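Local coordinates for CBS domain-containing protein (Thermoplasma acidophilum DSM 1728, PDB 1PVM) that is of unknown function but pairs two CBS domains with a zinc-ribbon-like domain that binds a metal ion through four cysteines, at residues 125-128 against 129-133; 7-11 against 12-16; 74-77 against 78-81; 60-63 against 64-68. One frame throughout, in Å; residues are numbered along the deposited sequence.

Interaction 1: 125-128 against 129-133; sequences TDLS and RYLSR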
loop_
_atom_site.group_PDB
_atom_site.type_symbol
_atom_site.label_atom_id
_atom_site.label_comp_id
_atom_site.label_asym_id
_atom_site.label_seq_id
_atom_site.Cartn_x
_atom_site.Cartn_y
_atom_site.Cartn_z
ATOM N N THR B 125 -9.916 -7.342 -1.035
ATOM C CA THR B 125 -11.123 -6.742 -1.596
ATOM C C THR B 125 -12.038 -7.829 -2.161
ATOM O O THR B 125 -13.251 -7.813 -1.928
ATOM C CB THR B 125 -10.798 -5.727 -2.713
ATOM O OG1 THR B 125 -9.943 -4.701 -2.194
ATOM C CG2 THR B 125 -12.085 -5.078 -3.227
ATOM N N ASP B 126 -11.458 -8.769 -2.906
ATOM C CA ASP B 126 -12.227 -9.873 -3.479
ATOM C C ASP B 126 -12.910 -10.647 -2.354
ATOM O O ASP B 126 -14.100 -10.937 -2.412
ATOM C CB ASP B 126 -11.307 -10.831 -4.238
ATOM C CG ASP B 126 -10.626 -10.180 -5.418
ATOM O OD1 ASP B 126 -9.541 -10.656 -5.814
ATOM O OD2 ASP B 126 -11.177 -9.200 -5.959
ATOM N N LEU B 127 -12.135 -10.970 -1.327
ATOM C CA LEU B 127 -12.626 -11.733 -0.192
ATOM C C LEU B 127 -13.621 -11.002 0.699
ATOM O O LEU B 127 -14.461 -11.637 1.338
ATOM C CB LEU B 127 -11.446 -12.189 0.667
ATOM C CG LEU B 127 -10.390 -13.070 0.002
ATOM C CD1 LEU B 127 -9.157 -13.094 0.882
ATOM C CD2 LEU B 127 -10.931 -14.477 -0.223
ATOM N N SER B 128 -13.530 -9.677 0.747
ATOM C CA SER B 128 -14.405 -8.886 1.610
ATOM C C SER B 128 -15.898 -9.095 1.381
ATOM O O SER B 128 -16.702 -8.808 2.264
ATOM C CB SER B 128 -14.085 -7.391 1.477
ATOM O OG SER B 128 -14.554 -6.858 0.248
ATOM N N ARG B 129 -16.270 -9.579 0.200
ATOM C CA ARG B 129 -17.681 -9.804 -0.106
ATOM C C ARG B 129 -18.221 -11.079 0.534
ATOM O O ARG B 129 -19.439 -11.278 0.603
ATOM C CB ARG B 129 -17.894 -9.893 -1.619
ATOM C CG ARG B 129 -17.572 -8.630 -2.391
ATOM C CD ARG B 129 -18.239 -8.658 -3.753
ATOM N NE ARG B 129 -17.990 -7.438 -4.515
ATOM C CZ ARG B 129 -16.824 -7.135 -5.073
ATOM N NH1 ARG B 129 -15.795 -7.966 -4.956
ATOM N NH2 ARG B 129 -16.686 -6.000 -5.748
ATOM N N TYR B 130 -17.320 -11.934 1.013
ATOM C CA TYR B 130 -17.723 -13.207 1.603
ATOM C C TYR B 130 -17.305 -13.447 3.048
ATOM O O TYR B 130 -18.023 -14.095 3.803
ATOM C CB TYR B 130 -17.198 -14.347 0.729
ATOM C CG TYR B 130 -17.563 -14.157 -0.722
ATOM C CD1 TYR B 130 -16.733 -13.444 -1.583
ATOM C CD2 TYR B 130 -18.787 -14.614 -1.212
ATOM C CE1 TYR B 130 -17.115 -13.181 -2.897
ATOM C CE2 TYR B 130 -19.180 -14.359 -2.522
ATOM C CZ TYR B 130 -18.344 -13.642 -3.357
ATOM O OH TYR B 130 -18.742 -13.378 -4.645
ATOM N N LEU B 131 -16.145 -12.931 3.430
ATOM C CA LEU B 131 -15.638 -13.111 4.782
ATOM C C LEU B 131 -16.477 -12.424 5.848
ATOM O O LEU B 131 -17.203 -11.468 5.573
ATOM C CB LEU B 131 -14.207 -12.577 4.887
ATOM C CG LEU B 131 -13.124 -13.227 4.031
ATOM C CD1 LEU B 131 -11.780 -12.584 4.359
ATOM C CD2 LEU B 131 -13.078 -14.727 4.306
ATOM N N SER B 132 -16.352 -12.914 7.075
ATOM C CA SER B 132 -17.058 -12.331 8.203
ATOM C C SER B 132 -16.333 -11.036 8.558
ATOM O O SER B 132 -15.178 -10.837 8.176
ATOM C CB SER B 132 -17.017 -13.281 9.406
ATOM O OG SER B 132 -15.698 -13.398 9.921
ATOM N N ARG B 133 -17.012 -10.155 9.282
ATOM C CA ARG B 133 -16.423 -8.892 9.699
ATOM C C ARG B 133 -15.119 -9.144 10.459
ATOM O O ARG B 133 -14.102 -8.495 10.203
ATOM C CB ARG B 133 -17.416 -8.133 10.582
ATOM C CG ARG B 133 -16.787 -7.212 11.615
ATOM C CD ARG B 133 -17.855 -6.617 12.513
ATOM N NE ARG B 133 -18.791 -5.823 11.726
ATOM C CZ ARG B 133 -19.877 -5.234 12.214
ATOM N NH1 ARG B 133 -20.175 -5.348 13.502
ATOM N NH2 ARG B 133 -20.661 -4.530 11.410
HETATM O O HOH W 1 -15.499 -10.546 -4.791
#
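Leu127 and Leu131 meet where the chain leaves helix 124-127. The CB of Leu127 lies 3.7 Å from CD1 of Leu131. The carbonyl oxygen of Leu127 takes two backbone bonds. The N-H of Leu131 reaches it at 3.0 Å between N and O and almost in line with the C=O bond. The N-H of Tyr130 comes to the same oxygen at 2.9 Å, from above the carbonyl plane. Tyr130 sets a ring edge by the carbonyl of Asp126, CD1 3.7 Å from its O. That oxygen also accepts a bond from a water, 2.8 Å away. The water in turn accepts from NH1 of Arg129 at 2.6 Å, and the extended Arg129 chain brings its guanidinium back along the turn to reach it. Ser128 folds back on the helix. Its OG sits between the backbone N and the carbonyl carbon (chi1 74°) and donates to Thr125 O over 2.7 Å. The same hydroxyl is also hydrogen-bonded to Thr137 of the second subunit. Asp126 turns its carboxylate to the backbone N of Thr123, just before the helix. Leu127 and Leu131 both pack on helix 94-104, and Leu131 also on helix 133-145. Ser132 then caps helix 133-145 through the backbone N of Ser135. The whole is a turn linking helix 124-127 to helix 133-145 in the second CBS domain, and part of the subunit interface.

Interaction 2: 7-11 against 12-16; sequences MFMRV and EKIMN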
loop_
_atom_site.group_PDB
_atom_site.type_symbol
_atom_site.label_atom_id
_atom_site.label_comp_id
_atom_site.label_asym_id
_atom_site.label_seq_id
_atom_site.Cartn_x
_atom_site.Cartn_y
_atom_site.Cartn_z
ATOM N N MET B 7 -21.556 -17.430 2.644
ATOM C CA MET B 7 -20.620 -17.821 3.686
ATOM C C MET B 7 -19.462 -18.623 3.097
ATOM O O MET B 7 -18.326 -18.523 3.563
ATOM C CB MET B 7 -21.344 -18.647 4.745
ATOM C CG MET B 7 -20.442 -19.128 5.860
ATOM S SD MET B 7 -21.384 -19.906 7.175
ATOM C CE MET B 7 -21.755 -18.480 8.210
ATOM N N PHE B 8 -19.765 -19.427 2.082
ATOM C CA PHE B 8 -18.752 -20.235 1.412
ATOM C C PHE B 8 -18.598 -19.765 -0.030
ATOM O O PHE B 8 -19.513 -19.166 -0.597
ATOM C CB PHE B 8 -19.132 -21.719 1.423
ATOM C CG PHE B 8 -19.082 -22.350 2.783
ATOM C CD1 PHE B 8 -20.204 -22.359 3.603
ATOM C CD2 PHE B 8 -17.904 -22.924 3.251
ATOM C CE1 PHE B 8 -20.156 -22.930 4.875
ATOM C CE2 PHE B 8 -17.844 -23.495 4.516
ATOM C CZ PHE B 8 -18.974 -23.499 5.331
ATOM N N MET B 9 -17.443 -20.055 -0.620
ATOM C CA MET B 9 -17.147 -19.654 -1.992
ATOM C C MET B 9 -15.735 -20.130 -2.349
ATOM O O MET B 9 -14.784 -19.806 -1.641
ATOM C CB MET B 9 -17.224 -18.126 -2.096
ATOM C CG MET B 9 -16.945 -17.561 -3.472
ATOM S SD MET B 9 -18.133 -18.150 -4.681
ATOM C CE MET B 9 -19.625 -17.362 -4.084
ATOM N N ARG B 10 -15.580 -20.902 -3.424
ATOM C CA ARG B 10 -14.238 -21.352 -3.787
ATOM C C ARG B 10 -13.503 -20.166 -4.406
ATOM O O ARG B 10 -14.076 -19.424 -5.203
ATOM C CB ARG B 10 -14.282 -22.540 -4.760
ATOM C CG ARG B 10 -14.587 -22.213 -6.202
ATOM C CD ARG B 10 -14.738 -23.489 -7.033
ATOM N NE ARG B 10 -13.492 -23.989 -7.617
ATOM C CZ ARG B 10 -12.951 -25.174 -7.341
ATOM N NH1 ARG B 10 -13.532 -25.991 -6.472
ATOM N NH2 ARG B 10 -11.846 -25.565 -7.965
ATOM N N VAL B 11 -12.236 -19.991 -4.029
ATOM C CA VAL B 11 -11.424 -18.867 -4.511
ATOM C C VAL B 11 -11.463 -18.664 -6.007
ATOM O O VAL B 11 -11.539 -17.536 -6.487
ATOM C CB VAL B 11 -9.931 -19.011 -4.173
ATOM C CG1 VAL B 11 -9.336 -17.625 -3.949
ATOM C CG2 VAL B 11 -9.730 -19.897 -2.997
ATOM N N GLU B 12 -11.371 -19.770 -6.733
ATOM C CA GLU B 12 -11.372 -19.762 -8.185
ATOM C C GLU B 12 -12.460 -18.871 -8.784
ATOM O O GLU B 12 -12.242 -18.219 -9.803
ATOM C CB GLU B 12 -11.527 -21.200 -8.679
ATOM C CG GLU B 12 -11.480 -21.381 -10.179
ATOM C CD GLU B 12 -11.503 -22.851 -10.568
ATOM O OE1 GLU B 12 -12.364 -23.595 -10.044
ATOM O OE2 GLU B 12 -10.662 -23.262 -11.397
ATOM N N LYS B 13 -13.621 -18.831 -8.139
ATOM C CA LYS B 13 -14.752 -18.038 -8.620
ATOM C C LYS B 13 -14.673 -16.530 -8.378
ATOM O O LYS B 13 -15.396 -15.765 -9.018
ATOM C CB LYS B 13 -16.051 -18.542 -7.992
ATOM C CG LYS B 13 -16.427 -19.967 -8.337
ATOM C CD LYS B 13 -17.809 -20.295 -7.777
ATOM C CE LYS B 13 -18.276 -21.670 -8.219
ATOM N NZ LYS B 13 -18.300 -21.798 -9.707
ATOM N N ILE B 14 -13.810 -16.096 -7.463
ATOM C CA ILE B 14 -13.715 -14.671 -7.154
ATOM C C ILE B 14 -12.356 -14.047 -7.434
ATOM O O ILE B 14 -12.187 -12.836 -7.305
ATOM C CB ILE B 14 -14.077 -14.402 -5.673
ATOM C CG1 ILE B 14 -12.996 -14.978 -4.753
ATOM C CG2 ILE B 14 -15.425 -15.029 -5.352
ATOM C CD1 ILE B 14 -13.282 -14.803 -3.278
ATOM N N MET B 15 -11.390 -14.877 -7.808
ATOM C CA MET B 15 -10.047 -14.402 -8.104
ATOM C C MET B 15 -10.047 -13.572 -9.385
ATOM O O MET B 15 -11.005 -13.598 -10.159
ATOM C CB MET B 15 -9.105 -15.590 -8.290
ATOM C CG MET B 15 -9.367 -16.355 -9.580
ATOM S SD MET B 15 -8.362 -17.822 -9.755
ATOM C CE MET B 15 -8.956 -18.471 -11.309
ATOM N N ASN B 16 -8.962 -12.838 -9.602
ATOM C CA ASN B 16 -8.818 -12.024 -10.800
ATOM C C ASN B 16 -8.001 -12.846 -11.794
ATOM O O ASN B 16 -6.796 -13.022 -11.619
ATOM C CB ASN B 16 -8.091 -10.719 -10.466
ATOM C CG ASN B 16 -7.963 -9.799 -11.664
ATOM O OD1 ASN B 16 -7.445 -8.685 -11.550
ATOM N ND2 ASN B 16 -8.431 -10.256 -12.820
#
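The backbone of 11-15 closes a single turn in which Val11 O accepts from both Ile14 N, at 2.9 Å, and Met15 N, at 3.0 Å. The second of these two donors lies nearly straight out from the carbonyl, while the first stands above its plane. Lys13 N adds a bond to Arg10 O, also 3.0 Å long. On the flank of the turn, Arg10 and Glu12 form a salt bridge. Their side chains run side by side and point the same way. Arg10 NE donates to Glu12 OE1 at 2.7 Å, and NH2 adds a weak bond to the same oxygen. NE meets OE1 on the anti side, tilted out of the carboxylate plane, and the carboxylate and guanidinium planes are 36° apart. Lys13 passes across Arg10 at about a right angle, with the two CG atoms 3.6 Å apart. The other flank is apolar. Met9 CG lies 3.5 Å from CG2 of Ile14. With CG of Met9 anti to its N (chi1 -180°) and the chain bent at chi2 and chi3, SD comes back over Lys13, 3.8 Å from its CD. Val11 packs on Val97 of helix 94-104 and on Val111 and Val122. Backbone bonds tie Val11 to Tyr92 and Glu12 to Ser90. The segment is thus an N-terminal turn ahead of strand 21-23, charged outside and apolar inside, that packs across the second CBS domain.

Interaction 3: 74-77 against 78-81; sequences EVPI and RLVM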
loop_
_atom_site.group_PDB
_atom_site.type_symbol
_atom_site.label_atom_id
_atom_site.label_comp_id
_atom_site.label_asym_id
_atom_site.label_seq_id
_atom_site.Cartn_x
_atom_site.Cartn_y
_atom_site.Cartn_z
ATOM N N GLU B 74 17.030 1.631 -10.577
ATOM C CA GLU B 74 18.286 0.931 -10.302
ATOM C C GLU B 74 18.095 -0.371 -9.538
ATOM O O GLU B 74 19.073 -1.038 -9.187
ATOM C CB GLU B 74 19.228 1.805 -9.473
ATOM C CG GLU B 74 19.568 3.153 -10.060
ATOM C CD GLU B 74 20.542 3.922 -9.179
ATOM O OE1 GLU B 74 20.271 4.066 -7.960
ATOM O OE2 GLU B 74 21.579 4.385 -9.703
ATOM N N VAL B 75 16.847 -0.728 -9.261
ATOM C CA VAL B 75 16.580 -1.946 -8.513
ATOM C C VAL B 75 15.612 -2.885 -9.220
ATOM O O VAL B 75 14.464 -2.520 -9.473
ATOM C CB VAL B 75 15.990 -1.621 -7.128
ATOM C CG1 VAL B 75 15.685 -2.916 -6.378
ATOM C CG2 VAL B 75 16.968 -0.747 -6.334
ATOM N N PRO B 76 16.068 -4.104 -9.560
ATOM C CA PRO B 76 15.194 -5.073 -10.233
ATOM C C PRO B 76 14.202 -5.610 -9.202
ATOM O O PRO B 76 14.567 -5.826 -8.043
ATOM C CB PRO B 76 16.174 -6.138 -10.724
ATOM C CG PRO B 76 17.239 -6.120 -9.671
ATOM C CD PRO B 76 17.436 -4.638 -9.414
ATOM N N ILE B 77 12.955 -5.834 -9.611
ATOM C CA ILE B 77 11.947 -6.294 -8.663
ATOM C C ILE B 77 12.215 -7.642 -7.994
ATOM O O ILE B 77 11.608 -7.948 -6.966
ATOM C CB ILE B 77 10.530 -6.284 -9.294
ATOM C CG1 ILE B 77 10.470 -7.174 -10.535
ATOM C CG2 ILE B 77 10.153 -4.848 -9.663
ATOM C CD1 ILE B 77 9.083 -7.237 -11.169
ATOM N N ARG B 78 13.124 -8.443 -8.552
ATOM C CA ARG B 78 13.462 -9.734 -7.943
ATOM C C ARG B 78 13.973 -9.514 -6.515
ATOM O O ARG B 78 13.828 -10.378 -5.651
ATOM C CB ARG B 78 14.527 -10.457 -8.775
ATOM C CG ARG B 78 15.793 -9.650 -8.983
ATOM C CD ARG B 78 16.612 -10.172 -10.158
ATOM N NE ARG B 78 17.155 -11.504 -9.910
ATOM C CZ ARG B 78 17.772 -12.239 -10.831
ATOM N NH1 ARG B 78 17.919 -11.771 -12.064
ATOM N NH2 ARG B 78 18.249 -13.438 -10.513
ATOM N N LEU B 79 14.560 -8.345 -6.270
ATOM C CA LEU B 79 15.090 -8.016 -4.948
ATOM C C LEU B 79 14.017 -7.477 -4.011
ATOM O O LEU B 79 14.258 -7.300 -2.821
ATOM C CB LEU B 79 16.191 -6.959 -5.071
ATOM C CG LEU B 79 17.438 -7.324 -5.876
ATOM C CD1 LEU B 79 18.399 -6.149 -5.887
ATOM C CD2 LEU B 79 18.099 -8.547 -5.266
ATOM N N VAL B 80 12.831 -7.231 -4.552
ATOM C CA VAL B 80 11.738 -6.639 -3.785
ATOM C C VAL B 80 10.515 -7.529 -3.577
ATOM O O VAL B 80 9.927 -7.540 -2.496
ATOM C CB VAL B 80 11.280 -5.328 -4.472
ATOM C CG1 VAL B 80 10.198 -4.644 -3.657
ATOM C CG2 VAL B 80 12.476 -4.405 -4.658
ATOM N N MET B 81 10.141 -8.264 -4.619
ATOM C CA MET B 81 8.968 -9.133 -4.600
ATOM C C MET B 81 8.902 -10.130 -3.453
ATOM O O MET B 81 9.920 -10.502 -2.873
ATOM C CB MET B 81 8.916 -9.929 -5.894
ATOM C CG MET B 81 10.036 -10.958 -5.985
ATOM S SD MET B 81 10.165 -11.682 -7.615
ATOM C CE MET B 81 10.405 -10.212 -8.573
#
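Ile77 and Met81 cross at about a right angle. The methyl CE of Met81 lies 3.6 Å from CG1 of Ile77. The bend at chi3 (57°) curls the thioether tip back, so that CE also closes to 3.0 Å on Ile77 O, a tight approach. That oxygen already holds two backbone donors. Met81 N reaches it nearly head-on at 2.8 Å, and Val80 N at the same length stands well above the carbonyl plane. One residue earlier, Pro76 O accepts from Leu79 N over 3.1 Å. The bonds from Leu79 and Val80 are of the 3-10 kind; the one from Met81 spans one residue more. Pro76 lies against two side chains of that turn, both at a slant to its ring. Arg78 touches it with the aliphatic part of its chain, CG to Pro76 CG at 3.9 Å. Leu79 sets its CD1 4.0 Å from Pro76 CD. Beyond this contact the guanidinium of Arg78 leads away and makes a cation-pi contact with Trp24. Val75 meets Val80 at about a right angle, CG1 to CG2 at 3.9 Å. Several of these side chains are buried. Ile77 and Met81 pack on Val45 of strand 42-46; Ile77 also meets Leu56 and Met81 Val53 of strand 52-57. Val75 rests on Phe65 of helix 58-65, and Val80 touches both Phe65 and Leu56. Backbone bonds from Val75 to Val28 and from Ile77 to Thr26 fix the segment against the start of helix 28-38. The turn thus lies against strands 42-46 and 52-57, beside helix 58-65 and the start of helix 28-38.

Interaction 4: 60-63 against 64-68; sequences SIIK and RFIPR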
loop_
_atom_site.group_PDB
_atom_site.type_symbol
_atom_site.label_atom_id
_atom_site.label_comp_id
_atom_site.label_asym_id
_atom_site.label_seq_id
_atom_site.Cartn_x
_atom_site.Cartn_y
_atom_site.Cartn_z
ATOM N N SER B 60 5.501 -4.710 -0.374
ATOM C CA SER B 60 6.840 -5.232 -0.661
ATOM C C SER B 60 7.770 -4.075 -1.052
ATOM O O SER B 60 8.945 -4.066 -0.700
ATOM C CB SER B 60 6.801 -6.296 -1.776
ATOM O OG SER B 60 6.507 -5.750 -3.052
ATOM N N ILE B 61 7.230 -3.093 -1.766
ATOM C CA ILE B 61 8.015 -1.933 -2.181
ATOM C C ILE B 61 8.368 -1.054 -0.975
ATOM O O ILE B 61 9.500 -0.580 -0.847
ATOM C CB ILE B 61 7.232 -1.113 -3.234
ATOM C CG1 ILE B 61 7.071 -1.955 -4.502
ATOM C CG2 ILE B 61 7.942 0.191 -3.531
ATOM C CD1 ILE B 61 6.074 -1.411 -5.499
ATOM N N ILE B 62 7.404 -0.851 -0.081
ATOM C CA ILE B 62 7.627 -0.032 1.110
ATOM C C ILE B 62 8.617 -0.693 2.078
ATOM O O ILE B 62 9.491 -0.027 2.653
ATOM C CB ILE B 62 6.294 0.227 1.869
ATOM C CG1 ILE B 62 5.322 1.020 0.988
ATOM C CG2 ILE B 62 6.565 0.959 3.175
ATOM C CD1 ILE B 62 5.836 2.363 0.522
ATOM N N LYS B 63 8.493 -2.005 2.243
ATOM C CA LYS B 63 9.348 -2.749 3.168
ATOM C C LYS B 63 10.712 -3.161 2.631
ATOM O O LYS B 63 11.696 -3.171 3.369
ATOM C CB LYS B 63 8.627 -4.020 3.644
ATOM C CG LYS B 63 7.413 -3.798 4.539
ATOM C CD LYS B 63 7.804 -3.450 5.969
ATOM C CE LYS B 63 8.564 -4.585 6.644
ATOM N NZ LYS B 63 8.864 -4.289 8.079
ATOM N N ARG B 64 10.777 -3.499 1.348
ATOM C CA ARG B 64 12.026 -3.978 0.786
ATOM C C ARG B 64 12.720 -3.106 -0.246
ATOM O O ARG B 64 13.899 -3.311 -0.527
ATOM C CB ARG B 64 11.797 -5.386 0.245
ATOM C CG ARG B 64 11.147 -6.282 1.289
ATOM C CD ARG B 64 10.772 -7.634 0.732
ATOM N NE ARG B 64 11.514 -8.703 1.390
ATOM C CZ ARG B 64 12.825 -8.888 1.273
ATOM N NH1 ARG B 64 13.546 -8.072 0.516
ATOM N NH2 ARG B 64 13.414 -9.893 1.908
ATOM N N PHE B 65 12.013 -2.141 -0.824
ATOM C CA PHE B 65 12.664 -1.263 -1.789
ATOM C C PHE B 65 13.106 0.061 -1.171
ATOM O O PHE B 65 14.277 0.420 -1.239
ATOM C CB PHE B 65 11.761 -0.940 -2.976
ATOM C CG PHE B 65 12.261 0.219 -3.792
ATOM C CD1 PHE B 65 13.396 0.089 -4.587
ATOM C CD2 PHE B 65 11.641 1.461 -3.709
ATOM C CE1 PHE B 65 13.909 1.182 -5.285
ATOM C CE2 PHE B 65 12.145 2.559 -4.398
ATOM C CZ PHE B 65 13.281 2.418 -5.188
ATOM N N ILE B 66 12.169 0.793 -0.581
ATOM C CA ILE B 66 12.509 2.086 -0.002
ATOM C C ILE B 66 13.725 2.044 0.936
ATOM O O ILE B 66 14.604 2.898 0.841
ATOM C CB ILE B 66 11.301 2.705 0.742
ATOM C CG1 ILE B 66 10.120 2.894 -0.225
ATOM C CG2 ILE B 66 11.689 4.050 1.341
ATOM C CD1 ILE B 66 10.355 3.897 -1.339
ATOM N N PRO B 67 13.802 1.047 1.841
ATOM C CA PRO B 67 14.950 0.980 2.757
ATOM C C PRO B 67 16.333 0.830 2.112
ATOM O O PRO B 67 17.346 1.062 2.769
ATOM C CB PRO B 67 14.598 -0.197 3.665
ATOM C CG PRO B 67 13.086 -0.151 3.695
ATOM C CD PRO B 67 12.771 0.069 2.233
ATOM N N ARG B 68 16.380 0.444 0.841
ATOM C CA ARG B 68 17.660 0.306 0.141
ATOM C C ARG B 68 18.189 1.683 -0.269
ATOM O O ARG B 68 19.372 1.841 -0.586
ATOM C CB ARG B 68 17.506 -0.567 -1.112
ATOM C CG ARG B 68 17.464 -2.063 -0.845
ATOM C CD ARG B 68 17.250 -2.836 -2.139
ATOM N NE ARG B 68 17.307 -4.283 -1.947
ATOM C CZ ARG B 68 18.429 -4.991 -1.850
ATOM N NH1 ARG B 68 19.611 -4.392 -1.930
ATOM N NH2 ARG B 68 18.366 -6.305 -1.671
#
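Ile61 and Phe65 make the close-packed side of this helical turn. CG2 of Ile61 lies 3.9 Å from CD2 of Phe65, and the two side chains meet at a slant. Ile61 O takes two backbone donors, Phe65 N and Ile66 N, each at 3.0 Å. The bond to Ile66 spans five residues and runs nearly straight from the carbonyl, so the helix widens into a pi-type turn here. Arg64 N keeps the ordinary spacing, with Ser60 O 2.8 Å away. Pro67 has no N-H to give, and its ring presses on the last carbonyls instead. CD comes within 3.3 Å of Ile62 O and CG within 3.3 Å of Lys63 O. The Ile62 oxygen is instead bonded to Asn36 of the second subunit. The Ile62 and Ile66 side chains are looser, CD1 to CG1 at 4.4 Å. Lys63 is the most exposed member, and its chain, bent at chi2 and chi3, leads away from the turn. Arg64 also leads away and makes a cation-pi contact with Phe173 of strand 170-175. Ile61 and Phe65 pack on helix 28-38, and Pro67 on Ile170. Phe65 packs on Ile66 of the second subunit, and Ile66 on Phe65 of that subunit.

How the interactions relate
Interactions 1 and 2 form one cluster, and 3 and 4 another, with about 31 Å between the centres of 1 and 3. In the first cluster the Tyr130 ring packs on Met9 and Ile14, with CE2 3.4 Å from Met9 CE. In the second, Val80 lies on the helix of interaction 4, its CG1 3.3 Å from Ser60 O. Interaction 4 is the buried one, interactions 1 and 3 are partly buried, and interaction 2 is at the surface. Chemistry follows place: the salt bridge belongs to interaction 2, the bridging water to interaction 1, and mostly apolar contacts to 3 and 4. Interactions 1 and 4 both reach the second subunit.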